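PDB 2P67: LAO/AO transport system kinase, which belongs to the MeaB family within the P-loop NTPase clan, joining a parallel beta-sheet domain to helical extensions in an assembly of two chains. Local coordinates for residues 29-34 against 40-45; 69-74 against 241-246; 221-226 against 233-238; 299-304 against 320-325. One frame throughout, in Å; residues are numbered along the deposited sequence.

Interaction 1 of 4, residues 29-34 against 40-45; sequences TLVESR and ALSTQL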
loop_
_atom_site.group_PDB
_atom_site.type_symbol
_atom_site.label_atom_id
_atom_site.label_comp_id
_atom_site.label_asym_id
_atom_site.label_seq_id
_atom_site.Cartn_x
_atom_site.Cartn_y
_atom_site.Cartn_z
ATOM N N THR A 29 -30.782 6.108 -13.099
ATOM C CA THR A 29 -30.884 5.440 -14.410
ATOM C C THR A 29 -30.208 6.249 -15.510
ATOM O O THR A 29 -29.454 5.693 -16.330
ATOM C CB THR A 29 -32.350 5.098 -14.760
ATOM O OG1 THR A 29 -32.807 4.085 -13.860
ATOM C CG2 THR A 29 -32.485 4.562 -16.204
ATOM N N LEU A 30 -30.413 7.562 -15.476
ATOM C CA LEU A 30 -29.770 8.479 -16.417
ATOM C C LEU A 30 -28.254 8.421 -16.334
ATOM O O LEU A 30 -27.572 8.367 -17.355
ATOM C CB LEU A 30 -30.265 9.914 -16.176
ATOM C CG LEU A 30 -29.684 11.020 -17.061
ATOM C CD1 LEU A 30 -30.184 10.888 -18.495
ATOM C CD2 LEU A 30 -30.040 12.385 -16.484
ATOM N N VAL A 31 -27.733 8.464 -15.106
ATOM C CA VAL A 31 -26.293 8.349 -14.837
ATOM C C VAL A 31 -25.723 6.989 -15.288
ATOM O O VAL A 31 -24.545 6.886 -15.645
ATOM C CB VAL A 31 -26.004 8.645 -13.324
ATOM C CG1 VAL A 31 -24.565 8.303 -12.936
ATOM C CG2 VAL A 31 -26.324 10.096 -13.023
ATOM N N GLU A 32 -26.561 5.961 -15.303
ATOM C CA GLU A 32 -26.149 4.625 -15.752
ATOM C C GLU A 32 -26.297 4.352 -17.262
ATOM O O GLU A 32 -25.866 3.298 -17.762
ATOM C CB GLU A 32 -26.914 3.570 -14.969
ATOM C CG GLU A 32 -26.580 3.537 -13.495
ATOM C CD GLU A 32 -27.336 2.443 -12.785
ATOM O OE1 GLU A 32 -28.549 2.295 -13.071
ATOM O OE2 GLU A 32 -26.715 1.725 -11.955
ATOM N N SER A 33 -26.931 5.273 -17.982
ATOM C CA SER A 33 -27.105 5.121 -19.423
ATOM C C SER A 33 -25.813 5.394 -20.186
ATOM O O SER A 33 -25.074 6.312 -19.860
ATOM C CB SER A 33 -28.196 6.052 -19.930
ATOM O OG SER A 33 -28.374 5.898 -21.331
ATOM N N ARG A 34 -25.557 4.578 -21.205
ATOM C CA ARG A 34 -24.398 4.762 -22.083
ATOM C C ARG A 34 -24.741 5.535 -23.367
ATOM O O ARG A 34 -23.876 5.811 -24.195
ATOM C CB ARG A 34 -23.759 3.406 -22.402
ATOM C CG ARG A 34 -23.094 2.766 -21.183
ATOM C CD ARG A 34 -22.285 1.541 -21.568
ATOM N NE ARG A 34 -23.148 0.437 -21.970
ATOM C CZ ARG A 34 -23.642 -0.474 -21.134
ATOM N NH1 ARG A 34 -23.363 -0.426 -19.834
ATOM N NH2 ARG A 34 -24.414 -1.441 -21.604
ATOM N N ALA A 40 -23.967 13.287 -21.576
ATOM C CA ALA A 40 -23.805 14.758 -21.460
ATOM C C ALA A 40 -24.787 15.452 -20.478
ATOM O O ALA A 40 -24.422 16.383 -19.737
ATOM C CB ALA A 40 -23.879 15.416 -22.834
ATOM N N LEU A 41 -26.040 15.020 -20.487
ATOM C CA LEU A 41 -27.001 15.543 -19.523
ATOM C C LEU A 41 -26.628 15.114 -18.090
ATOM O O LEU A 41 -26.813 15.878 -17.133
ATOM C CB LEU A 41 -28.408 15.080 -19.871
ATOM C CG LEU A 41 -29.535 15.632 -19.004
ATOM C CD1 LEU A 41 -29.657 17.162 -19.134
ATOM C CD2 LEU A 41 -30.834 14.915 -19.354
ATOM N N SER A 42 -26.105 13.896 -17.964
ATOM C CA SER A 42 -25.638 13.359 -16.668
ATOM C C SER A 42 -24.512 14.209 -16.102
ATOM O O SER A 42 -24.480 14.506 -14.911
ATOM C CB SER A 42 -25.119 11.936 -16.859
ATOM O OG SER A 42 -26.204 11.044 -16.925
ATOM N N THR A 43 -23.586 14.575 -16.978
ATOM C CA THR A 43 -22.511 15.500 -16.635
ATOM C C THR A 43 -23.043 16.862 -16.119
ATOM O O THR A 43 -22.569 17.378 -15.107
ATOM C CB THR A 43 -21.551 15.644 -17.839
ATOM O OG1 THR A 43 -20.975 14.350 -18.124
ATOM C CG2 THR A 43 -20.452 16.635 -17.527
ATOM N N GLN A 44 -24.045 17.417 -16.795
ATOM C CA GLN A 44 -24.686 18.668 -16.366
ATOM C C GLN A 44 -25.338 18.504 -14.986
ATOM O O GLN A 44 -25.229 19.381 -14.122
ATOM C CB GLN A 44 -25.792 19.064 -17.355
ATOM C CG GLN A 44 -25.384 19.606 -18.712
ATOM C CD GLN A 44 -26.619 19.938 -19.580
ATOM O OE1 GLN A 44 -27.457 20.767 -19.205
ATOM N NE2 GLN A 44 -26.737 19.278 -20.725
ATOM N N LEU A 45 -26.047 17.389 -14.794
ATOM C CA LEU A 45 -26.735 17.114 -13.529
ATOM C C LEU A 45 -25.727 17.025 -12.377
ATOM O O LEU A 45 -25.924 17.618 -11.310
ATOM C CB LEU A 45 -27.513 15.783 -13.626
ATOM C CG LEU A 45 -28.077 15.173 -12.339
ATOM C CD1 LEU A 45 -29.010 16.163 -11.670
ATOM C CD2 LEU A 45 -28.806 13.849 -12.622
#

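Interaction 2 of 4, residues 69-74 against 241-246; sequences KSTFLE and SALEKR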
loop_
_atom_site.group_PDB
_atom_site.type_symbol
_atom_site.label_atom_id
_atom_site.label_comp_id
_atom_site.label_asym_id
_atom_site.label_seq_id
_atom_site.Cartn_x
_atom_site.Cartn_y
_atom_site.Cartn_z
ATOM N N LYS A 69 -24.216 -10.400 6.295
ATOM C CA LYS A 69 -24.267 -9.002 5.868
ATOM C C LYS A 69 -25.708 -8.554 5.602
ATOM O O LYS A 69 -26.106 -7.463 6.024
ATOM C CB LYS A 69 -23.382 -8.791 4.630
ATOM C CG LYS A 69 -23.444 -7.395 4.027
ATOM C CD LYS A 69 -22.278 -7.110 3.076
ATOM C CE LYS A 69 -22.195 -8.052 1.878
ATOM N NZ LYS A 69 -23.311 -7.905 0.894
ATOM N N SER A 70 -26.481 -9.387 4.909
ATOM C CA SER A 70 -27.875 -9.045 4.583
ATOM C C SER A 70 -28.724 -8.802 5.837
ATOM O O SER A 70 -29.445 -7.811 5.916
ATOM C CB SER A 70 -28.524 -10.136 3.723
ATOM O OG SER A 70 -27.973 -10.158 2.413
ATOM N N THR A 71 -28.653 -9.717 6.806
ATOM C CA THR A 71 -29.453 -9.585 8.034
ATOM C C THR A 71 -28.998 -8.399 8.864
ATOM O O THR A 71 -29.825 -7.667 9.430
ATOM C CB THR A 71 -29.473 -10.880 8.889
ATOM O OG1 THR A 71 -28.159 -11.173 9.397
ATOM C CG2 THR A 71 -29.961 -12.044 8.056
ATOM N N PHE A 72 -27.677 -8.201 8.927
ATOM C CA PHE A 72 -27.123 -7.055 9.628
ATOM C C PHE A 72 -27.599 -5.742 9.011
ATOM O O PHE A 72 -28.063 -4.868 9.729
ATOM C CB PHE A 72 -25.582 -7.093 9.681
ATOM C CG PHE A 72 -24.982 -5.813 10.184
ATOM C CD1 PHE A 72 -24.959 -5.543 11.547
ATOM C CD2 PHE A 72 -24.480 -4.862 9.297
ATOM C CE1 PHE A 72 -24.437 -4.351 12.026
ATOM C CE2 PHE A 72 -23.954 -3.659 9.763
ATOM C CZ PHE A 72 -23.930 -3.405 11.142
ATOM N N LEU A 73 -27.459 -5.599 7.695
ATOM C CA LEU A 73 -27.887 -4.383 7.013
ATOM C C LEU A 73 -29.361 -4.061 7.222
ATOM O O LEU A 73 -29.732 -2.900 7.413
ATOM C CB LEU A 73 -27.570 -4.458 5.526
ATOM C CG LEU A 73 -26.095 -4.273 5.179
ATOM C CD1 LEU A 73 -25.892 -4.601 3.705
ATOM C CD2 LEU A 73 -25.607 -2.855 5.529
ATOM N N GLU A 74 -30.196 -5.090 7.178
ATOM C CA GLU A 74 -31.625 -4.921 7.429
ATOM C C GLU A 74 -31.866 -4.413 8.850
ATOM O O GLU A 74 -32.558 -3.417 9.049
ATOM C CB GLU A 74 -32.377 -6.236 7.188
ATOM C CG GLU A 74 -33.890 -6.084 7.407
ATOM C CD GLU A 74 -34.616 -7.417 7.491
ATOM O OE1 GLU A 74 -34.067 -8.370 8.078
ATOM O OE2 GLU A 74 -35.757 -7.503 6.981
ATOM N N SER A 241 -26.178 -9.973 17.299
ATOM C CA SER A 241 -27.013 -10.952 16.615
ATOM C C SER A 241 -28.066 -10.173 15.857
ATOM O O SER A 241 -29.017 -9.688 16.465
ATOM C CB SER A 241 -27.702 -11.905 17.599
ATOM O OG SER A 241 -28.414 -12.905 16.876
ATOM N N ALA A 242 -27.887 -10.032 14.545
ATOM C CA ALA A 242 -28.867 -9.310 13.729
ATOM C C ALA A 242 -30.249 -9.948 13.893
ATOM O O ALA A 242 -31.221 -9.262 14.176
ATOM C CB ALA A 242 -28.459 -9.304 12.266
ATOM N N LEU A 243 -30.312 -11.269 13.756
ATOM C CA LEU A 243 -31.598 -11.981 13.776
ATOM C C LEU A 243 -32.317 -12.008 15.128
ATOM O O LEU A 243 -33.523 -12.267 15.174
ATOM C CB LEU A 243 -31.481 -13.379 13.145
ATOM C CG LEU A 243 -31.409 -13.429 11.601
ATOM C CD1 LEU A 243 -31.616 -14.848 11.097
ATOM C CD2 LEU A 243 -32.415 -12.470 10.912
ATOM N N GLU A 244 -31.594 -11.709 16.213
ATOM C CA GLU A 244 -32.197 -11.553 17.541
ATOM C C GLU A 244 -32.346 -10.094 17.960
ATOM O O GLU A 244 -32.857 -9.804 19.042
ATOM C CB GLU A 244 -31.394 -12.302 18.607
ATOM C CG GLU A 244 -31.266 -13.790 18.356
ATOM C CD GLU A 244 -31.001 -14.580 19.632
ATOM O OE1 GLU A 244 -30.969 -13.972 20.729
ATOM O OE2 GLU A 244 -30.831 -15.818 19.535
ATOM N N LYS A 245 -31.896 -9.182 17.102
ATOM C CA LYS A 245 -31.912 -7.748 17.398
ATOM C C LYS A 245 -31.203 -7.395 18.713
ATOM O O LYS A 245 -31.754 -6.705 19.579
ATOM C CB LYS A 245 -33.345 -7.182 17.340
ATOM C CG LYS A 245 -33.791 -6.762 15.939
ATOM C CD LYS A 245 -33.998 -7.944 15.009
ATOM C CE LYS A 245 -33.786 -7.531 13.556
ATOM N NZ LYS A 245 -33.569 -8.705 12.671
ATOM N N ARG A 246 -29.969 -7.878 18.855
ATOM C CA ARG A 246 -29.126 -7.493 19.981
ATOM C C ARG A 246 -27.761 -7.033 19.482
ATOM O O ARG A 246 -27.191 -7.635 18.573
ATOM C CB ARG A 246 -28.985 -8.650 20.978
ATOM C CG ARG A 246 -30.283 -9.009 21.721
ATOM C CD ARG A 246 -30.643 -7.968 22.794
ATOM N NE ARG A 246 -32.058 -8.034 23.157
ATOM C CZ ARG A 246 -32.986 -7.172 22.746
ATOM N NH1 ARG A 246 -32.658 -6.148 21.967
ATOM N NH2 ARG A 246 -34.245 -7.326 23.127
HETATM O O HOH W 1 -32.293 -8.513 10.113
#

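Interaction 3 of 4, residues 221-226 against 233-238; sequences SALHIL and WQPRVL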
loop_
_atom_site.group_PDB
_atom_site.type_symbol
_atom_site.label_atom_id
_atom_site.label_comp_id
_atom_site.label_asym_id
_atom_site.label_seq_id
_atom_site.Cartn_x
_atom_site.Cartn_y
_atom_site.Cartn_z
ATOM N N SER A 221 -7.033 -7.853 19.580
ATOM C CA SER A 221 -5.611 -7.902 19.865
ATOM C C SER A 221 -4.850 -7.161 18.769
ATOM O O SER A 221 -4.019 -6.293 19.070
ATOM C CB SER A 221 -5.100 -9.353 19.951
ATOM O OG SER A 221 -5.727 -10.053 21.036
ATOM N N ALA A 222 -5.153 -7.483 17.507
ATOM C CA ALA A 222 -4.479 -6.837 16.374
ATOM C C ALA A 222 -4.706 -5.310 16.411
ATOM O O ALA A 222 -3.767 -4.526 16.262
ATOM C CB ALA A 222 -4.992 -7.419 15.055
ATOM N N LEU A 223 -5.941 -4.897 16.632
ATOM C CA LEU A 223 -6.280 -3.461 16.563
ATOM C C LEU A 223 -5.787 -2.638 17.761
ATOM O O LEU A 223 -5.640 -1.417 17.665
ATOM C CB LEU A 223 -7.782 -3.282 16.318
ATOM C CG LEU A 223 -8.254 -3.688 14.911
ATOM C CD1 LEU A 223 -9.795 -3.872 14.877
ATOM C CD2 LEU A 223 -7.767 -2.700 13.827
ATOM N N HIS A 224 -5.541 -3.303 18.891
ATOM C CA HIS A 224 -4.925 -2.647 20.033
ATOM C C HIS A 224 -3.401 -2.508 19.888
ATOM O O HIS A 224 -2.838 -1.564 20.385
ATOM C CB HIS A 224 -5.311 -3.376 21.336
ATOM C CG HIS A 224 -6.719 -3.098 21.790
ATOM N ND1 HIS A 224 -7.196 -3.526 23.009
ATOM C CD2 HIS A 224 -7.734 -2.406 21.212
ATOM C CE1 HIS A 224 -8.449 -3.128 23.157
ATOM N NE2 HIS A 224 -8.802 -2.450 22.081
ATOM N N ILE A 225 -2.748 -3.449 19.201
ATOM C CA ILE A 225 -1.265 -3.502 19.109
ATOM C C ILE A 225 -0.717 -2.655 17.952
ATOM O O ILE A 225 0.320 -2.001 18.087
ATOM C CB ILE A 225 -0.793 -4.988 18.969
ATOM C CG1 ILE A 225 -0.947 -5.732 20.297
ATOM C CG2 ILE A 225 0.624 -5.101 18.493
ATOM C CD1 ILE A 225 -0.764 -7.298 20.114
ATOM N N LEU A 226 -1.424 -2.676 16.823
ATOM C CA LEU A 226 -1.054 -1.845 15.652
ATOM C C LEU A 226 -1.306 -0.357 15.843
ATOM O O LEU A 226 -2.292 0.047 16.476
ATOM C CB LEU A 226 -1.804 -2.294 14.401
ATOM C CG LEU A 226 -1.595 -3.770 14.032
ATOM C CD1 LEU A 226 -2.558 -4.246 12.896
ATOM C CD2 LEU A 226 -0.103 -3.973 13.660
ATOM N N TRP A 233 -8.772 7.844 17.190
ATOM C CA TRP A 233 -9.675 6.674 17.287
ATOM C C TRP A 233 -8.965 5.328 17.475
ATOM O O TRP A 233 -8.188 4.906 16.613
ATOM C CB TRP A 233 -10.572 6.620 16.031
ATOM C CG TRP A 233 -11.637 5.521 16.009
ATOM C CD1 TRP A 233 -11.636 4.416 15.206
ATOM C CD2 TRP A 233 -12.823 5.430 16.815
ATOM N NE1 TRP A 233 -12.750 3.645 15.460
ATOM C CE2 TRP A 233 -13.488 4.242 16.445
ATOM C CE3 TRP A 233 -13.392 6.240 17.818
ATOM C CZ2 TRP A 233 -14.707 3.846 17.023
ATOM C CZ3 TRP A 233 -14.612 5.844 18.398
ATOM C CH2 TRP A 233 -15.258 4.664 17.983
ATOM N N GLN A 234 -9.214 4.661 18.609
ATOM C CA GLN A 234 -8.842 3.251 18.726
ATOM C C GLN A 234 -9.965 2.453 18.060
ATOM O O GLN A 234 -11.122 2.551 18.488
ATOM C CB GLN A 234 -8.679 2.784 20.191
ATOM C CG GLN A 234 -7.847 1.463 20.280
ATOM C CD GLN A 234 -6.330 1.701 20.078
ATOM O OE1 GLN A 234 -5.730 2.554 20.738
ATOM N NE2 GLN A 234 -5.719 0.961 19.160
ATOM N N PRO A 235 -9.643 1.686 16.991
ATOM C CA PRO A 235 -10.690 0.849 16.374
ATOM C C PRO A 235 -11.369 -0.064 17.395
ATOM O O PRO A 235 -10.707 -0.565 18.322
ATOM C CB PRO A 235 -9.916 0.014 15.343
ATOM C CG PRO A 235 -8.735 0.892 14.972
ATOM C CD PRO A 235 -8.359 1.585 16.271
ATOM N N ARG A 236 -12.673 -0.280 17.237
ATOM C CA ARG A 236 -13.438 -1.106 18.179
ATOM C C ARG A 236 -13.931 -2.356 17.497
ATOM O O ARG A 236 -14.191 -2.352 16.285
ATOM C CB ARG A 236 -14.642 -0.347 18.734
ATOM C CG ARG A 236 -14.280 0.921 19.482
ATOM C CD ARG A 236 -15.530 1.597 20.042
ATOM N NE ARG A 236 -15.179 2.869 20.659
ATOM C CZ ARG A 236 -16.053 3.739 21.149
ATOM N NH1 ARG A 236 -17.351 3.446 21.155
ATOM N NH2 ARG A 236 -15.619 4.895 21.650
ATOM N N VAL A 237 -14.053 -3.429 18.276
ATOM C CA VAL A 237 -14.525 -4.703 17.777
ATOM C C VAL A 237 -15.735 -5.085 18.626
ATOM O O VAL A 237 -15.613 -5.255 19.857
ATOM C CB VAL A 237 -13.436 -5.803 17.856
ATOM C CG1 VAL A 237 -13.922 -7.099 17.199
ATOM C CG2 VAL A 237 -12.139 -5.323 17.188
ATOM N N LEU A 238 -16.881 -5.199 17.964
ATOM C CA LEU A 238 -18.147 -5.477 18.643
ATOM C C LEU A 238 -18.772 -6.760 18.109
ATOM O O LEU A 238 -18.405 -7.231 17.051
ATOM C CB LEU A 238 -19.117 -4.299 18.490
ATOM C CG LEU A 238 -18.638 -2.934 19.005
ATOM C CD1 LEU A 238 -19.732 -1.887 18.913
ATOM C CD2 LEU A 238 -18.130 -3.038 20.434
HETATM O O HOH W 2 -11.064 -1.040 21.067
HETATM O O HOH W 3 -2.656 1.301 18.901
#

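Interaction 4 of 4, residues 299-304 against 320-325; sequences DRYYRQ and LRQLSE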
loop_
_atom_site.group_PDB
_atom_site.type_symbol
_atom_site.label_atom_id
_atom_site.label_comp_id
_atom_site.label_asym_id
_atom_site.label_seq_id
_atom_site.Cartn_x
_atom_site.Cartn_y
_atom_site.Cartn_z
ATOM N N ASP A 299 3.634 -1.778 -25.474
ATOM C CA ASP A 299 3.482 -3.033 -24.744
ATOM C C ASP A 299 4.512 -4.054 -25.226
ATOM O O ASP A 299 5.124 -4.762 -24.418
ATOM C CB ASP A 299 2.062 -3.588 -24.907
ATOM C CG ASP A 299 1.915 -4.994 -24.352
ATOM O OD1 ASP A 299 2.027 -5.168 -23.124
ATOM O OD2 ASP A 299 1.711 -5.931 -25.151
ATOM N N ARG A 300 4.701 -4.111 -26.544
ATOM C CA ARG A 300 5.662 -5.020 -27.167
ATOM C C ARG A 300 7.094 -4.694 -26.740
ATOM O O ARG A 300 7.815 -5.569 -26.259
ATOM C CB ARG A 300 5.502 -4.963 -28.696
ATOM C CG ARG A 300 6.527 -5.782 -29.493
ATOM C CD ARG A 300 6.095 -5.966 -30.946
ATOM N NE ARG A 300 4.862 -6.754 -31.054
ATOM C CZ ARG A 300 3.697 -6.294 -31.513
ATOM N NH1 ARG A 300 3.575 -5.037 -31.930
ATOM N NH2 ARG A 300 2.645 -7.102 -31.562
ATOM N N TYR A 301 7.483 -3.428 -26.893
ATOM C CA TYR A 301 8.806 -2.951 -26.519
ATOM C C TYR A 301 9.072 -3.101 -25.018
ATOM O O TYR A 301 10.184 -3.462 -24.603
ATOM C CB TYR A 301 8.961 -1.490 -26.923
ATOM C CG TYR A 301 10.384 -1.000 -26.859
ATOM C CD1 TYR A 301 11.277 -1.290 -27.889
ATOM C CD2 TYR A 301 10.847 -0.259 -25.771
ATOM C CE1 TYR A 301 12.587 -0.852 -27.849
ATOM C CE2 TYR A 301 12.169 0.184 -25.718
ATOM C CZ TYR A 301 13.028 -0.118 -26.770
ATOM O OH TYR A 301 14.328 0.304 -26.749
ATOM N N TYR A 302 8.045 -2.827 -24.211
ATOM C CA TYR A 302 8.131 -3.017 -22.761
ATOM C C TYR A 302 8.408 -4.480 -22.397
ATOM O O TYR A 302 9.281 -4.770 -21.570
ATOM C CB TYR A 302 6.854 -2.497 -22.069
ATOM C CG TYR A 302 6.905 -2.641 -20.572
ATOM C CD1 TYR A 302 7.648 -1.753 -19.795
ATOM C CD2 TYR A 302 6.207 -3.660 -19.927
ATOM C CE1 TYR A 302 7.715 -1.885 -18.400
ATOM C CE2 TYR A 302 6.263 -3.798 -18.538
ATOM C CZ TYR A 302 7.035 -2.912 -17.788
ATOM O OH TYR A 302 7.079 -3.051 -16.423
ATOM N N ARG A 303 7.676 -5.398 -23.026
ATOM C CA ARG A 303 7.830 -6.819 -22.734
ATOM C C ARG A 303 9.188 -7.354 -23.194
ATOM O O ARG A 303 9.788 -8.161 -22.500
ATOM C CB ARG A 303 6.675 -7.646 -23.306
ATOM C CG ARG A 303 5.342 -7.471 -22.548
ATOM C CD ARG A 303 4.228 -8.375 -23.094
ATOM N NE ARG A 303 3.634 -7.843 -24.326
ATOM C CZ ARG A 303 3.810 -8.358 -25.544
ATOM N NH1 ARG A 303 3.231 -7.788 -26.594
ATOM N NH2 ARG A 303 4.559 -9.443 -25.726
ATOM N N GLN A 304 9.669 -6.889 -24.345
ATOM C CA GLN A 304 11.013 -7.239 -24.828
ATOM C C GLN A 304 12.116 -6.697 -23.912
ATOM O O GLN A 304 13.139 -7.348 -23.706
ATOM C CB GLN A 304 11.223 -6.769 -26.277
ATOM C CG GLN A 304 10.391 -7.531 -27.322
ATOM C CD GLN A 304 10.516 -9.059 -27.234
ATOM O OE1 GLN A 304 9.515 -9.756 -27.112
ATOM N NE2 GLN A 304 11.741 -9.576 -27.292
ATOM N N LEU A 320 15.596 0.873 -18.170
ATOM C CA LEU A 320 14.834 2.081 -17.878
ATOM C C LEU A 320 15.092 3.181 -18.901
ATOM O O LEU A 320 14.152 3.773 -19.429
ATOM C CB LEU A 320 15.128 2.580 -16.459
ATOM C CG LEU A 320 14.353 3.820 -15.989
ATOM C CD1 LEU A 320 12.862 3.511 -15.874
ATOM C CD2 LEU A 320 14.902 4.321 -14.668
ATOM N N ARG A 321 16.369 3.456 -19.172
ATOM C CA ARG A 321 16.745 4.494 -20.143
ATOM C C ARG A 321 16.079 4.292 -21.501
ATOM O O ARG A 321 15.518 5.225 -22.071
ATOM C CB ARG A 321 18.266 4.570 -20.300
ATOM C CG ARG A 321 18.747 5.709 -21.203
ATOM C CD ARG A 321 20.255 5.698 -21.365
ATOM N NE ARG A 321 20.744 4.486 -22.031
ATOM C CZ ARG A 321 21.399 3.493 -21.428
ATOM N NH1 ARG A 321 21.666 3.534 -20.121
ATOM N NH2 ARG A 321 21.796 2.451 -22.142
ATOM N N GLN A 322 16.139 3.073 -22.023
ATOM C CA GLN A 322 15.589 2.818 -23.342
ATOM C C GLN A 322 14.063 2.870 -23.351
ATOM O O GLN A 322 13.467 3.282 -24.345
ATOM C CB GLN A 322 16.120 1.515 -23.925
ATOM C CG GLN A 322 15.606 0.242 -23.301
ATOM C CD GLN A 322 16.240 -0.977 -23.939
ATOM O OE1 GLN A 322 17.395 -0.932 -24.376
ATOM N NE2 GLN A 322 15.488 -2.072 -24.006
ATOM N N LEU A 323 13.426 2.472 -22.251
ATOM C CA LEU A 323 11.989 2.695 -22.133
ATOM C C LEU A 323 11.662 4.192 -22.176
ATOM O O LEU A 323 10.734 4.598 -22.877
ATOM C CB LEU A 323 11.419 2.043 -20.867
ATOM C CG LEU A 323 11.261 0.526 -20.967
ATOM C CD1 LEU A 323 11.055 -0.060 -19.564
ATOM C CD2 LEU A 323 10.141 0.141 -21.945
ATOM N N SER A 324 12.444 4.996 -21.455
ATOM C CA SER A 324 12.258 6.452 -21.416
ATOM C C SER A 324 12.426 7.076 -22.795
ATOM O O SER A 324 11.621 7.905 -23.217
ATOM C CB SER A 324 13.251 7.098 -20.453
ATOM O OG SER A 324 12.969 6.747 -19.114
ATOM N N GLU A 325 13.485 6.678 -23.490
ATOM C CA GLU A 325 13.732 7.144 -24.856
ATOM C C GLU A 325 12.597 6.756 -25.800
ATOM O O GLU A 325 12.152 7.582 -26.604
ATOM C CB GLU A 325 15.076 6.612 -25.376
ATOM C CG GLU A 325 16.282 7.177 -24.640
ATOM C CD GLU A 325 17.621 6.630 -25.132
ATOM O OE1 GLU A 325 17.659 5.624 -25.884
ATOM O OE2 GLU A 325 18.653 7.215 -24.745
HETATM O O HOH W 4 14.422 3.116 -26.822
#

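Interaction 1 of 4, residues 29-34 against 40-45
Val31 and Ser42 bring the last turn of helix 21-32 up against helix 36-49, their CA atoms 5.4 Å apart, so the two helices lie close on either side of a short connection. Leu30 carries most of the apolar contact. Its CG stands anti to the backbone N (chi1 179°), and with chi2 at 70° CD2 comes to Leu41 CD2 at 3.9 Å. These two leucines cross at about a right angle. One turn further along helix 36-49, Leu45 CD2 adds a looser touch at 4.3 Å from Leu30 CD2. Beside this patch Ser42 OG points at the helix end, 3.0 Å from Leu30 O, but its hydrogen bond goes to His38 O of its own helix; toward helix 21-32 it packs 3.4 Å from Val31 CA and 3.5 Å from Leu30 CG. Val31 CG2 approaches the same oxygen at 4.0 Å. The pair joins two consecutive helices, and the contact is largely buried. Val31 also packs on Arg136, Glu139 and Leu143 of helix 133-146, Leu41 and Leu45 rest on Leu9 of helix 9-17, and Arg317 of the second subunit packs on Val31 and Ser42.

Interaction 2 of 4, residues 69-74 against 241-246
Thr71, in the first turn of helix 69-82, meets Ala242 and Leu243 in the loop that follows strand 236-239. Its CB lies 3.9 Å from both Ala242 CB and Leu243 CD2, and from there the two branches part. OG1, set between the backbone N and the carbonyl carbon (chi1 65°), comes 3.4 Å from Ala242 CB; its hydrogen bond runs back to Gly68 O. CG2 turns to Leu243 and touches CD2 at 3.8 Å, the two side chains crossing at about a right angle. The Ala242 methyl also sits over the helix backbone, 3.6 Å from Phe72 N. Asn202 OD1 holds Ala242 N and Asp205 OD2 holds Ser241 OG, an arrangement consistent with the NKxD and SAL-type loops of P-loop G proteins lying beside the helix that follows a Walker A loop. Lys245 and Arg246 both face Ser241 in a G1 beta bulge, and Lys245 curls back so that NZ reaches Ala242 O at 2.8 Å, on the face of that carbonyl opposite to Lys245 N. A water accepts from Lys245 NZ and donates to Thr71 O and Glu74 OE1. Lys245 NZ and Glu74 OE1 stay 4.6 Å apart, so their opposite charges probably attract through space while the water supplies the hydrogen bonds that link loop and helix.

Interaction 3 of 4, residues 221-226 against 233-238
Leu223, near the end of helix 209-225, reaches toward Pro235 and Val237: its CD2 rests 3.8 Å from Pro235 CB, while CD1 comes 3.6 Å from Val237 CG2. The carbonyl of the same residue is used as well, because Gln234 NE2 donates to Leu223 O over 2.8 Å. That bond is bent, with an N-H...O angle of 131°, though the acceptor stays near the amide plane. The bend of the Gln234 chain at chi2 (76°) folds the amide back over the helix end, and its OE1 is held by Arg228 NE. Helix and strand here belong to the beta-alpha-beta unit of strand 198-201, helix 209-225 and strand 236-239, and Ile199 of the neighbouring strand touches both Leu223 and Val237. His224 comes next. Its CD2 lies 4.0 Å from Gln234 CG, and a water in the plane of the ring links NE2 to Pro235 O. At Leu226, where the chain leaves helical geometry, a second water donates to both Leu226 O and His224 O and accepts from Gln234 NE2.

Interaction 4 of 4, residues 299-304 against 320-325
Gln322 O receives a 2.7 Å hydrogen bond from a water that is also bonded to Tyr301 OH, 2.8 Å away, bridging the two helices. The Tyr301 side chain crosses that of Gln322 obliquely, its OH 3.6 Å from both CB and CD of Gln322, with ring and amide planes turned 41° apart. Gln322 CG lies between backbone N and carbonyl carbon (chi1 72°), and the extended chain beyond lies across the Tyr301 hydroxyl; NE2 is hydrogen-bonded to Thr305 OG1. Leu323 CD2 sits at the edge of two rings, 3.9 Å from Tyr301 CD2 and 3.8 Å from Tyr302 CD1. Tyr301 also stacks with Phe326, and Tyr302 meets Phe293 edge-to-face. Side-on, Arg303 gives NE and NH1 to Asp299 OD2 from above the carboxylate plane, a salt bridge between residues one turn apart. Helices 296-310 and 316-328, the N-to-C directions of their local axes 171° apart and closest approach 10.6 Å, form an antiparallel helical hairpin at the C-terminal end of the chain.

Overall arrangement
Along the chain interaction 1 comes first, among the N-terminal helices; interaction 3 falls between the two segments of interaction 2, and interaction 4 comes last. Interactions 2 and 3 belong to the parallel-sheet domain, their centres 23 Å apart: edge strand 236-239 takes part in interaction 3 and leads directly into the loop of interaction 2. Interaction 4 stands far out, its centre 54 Å from that of interaction 2, in a hairpin beyond the long helix 267-294. Interactions 1, 3 and 4 each touch the second subunit. The C-terminal hairpin of one copy packs by the N-terminal helices of the other, so interactions 1 and 4, centres 39 Å apart within a chain, adjoin across the dimer.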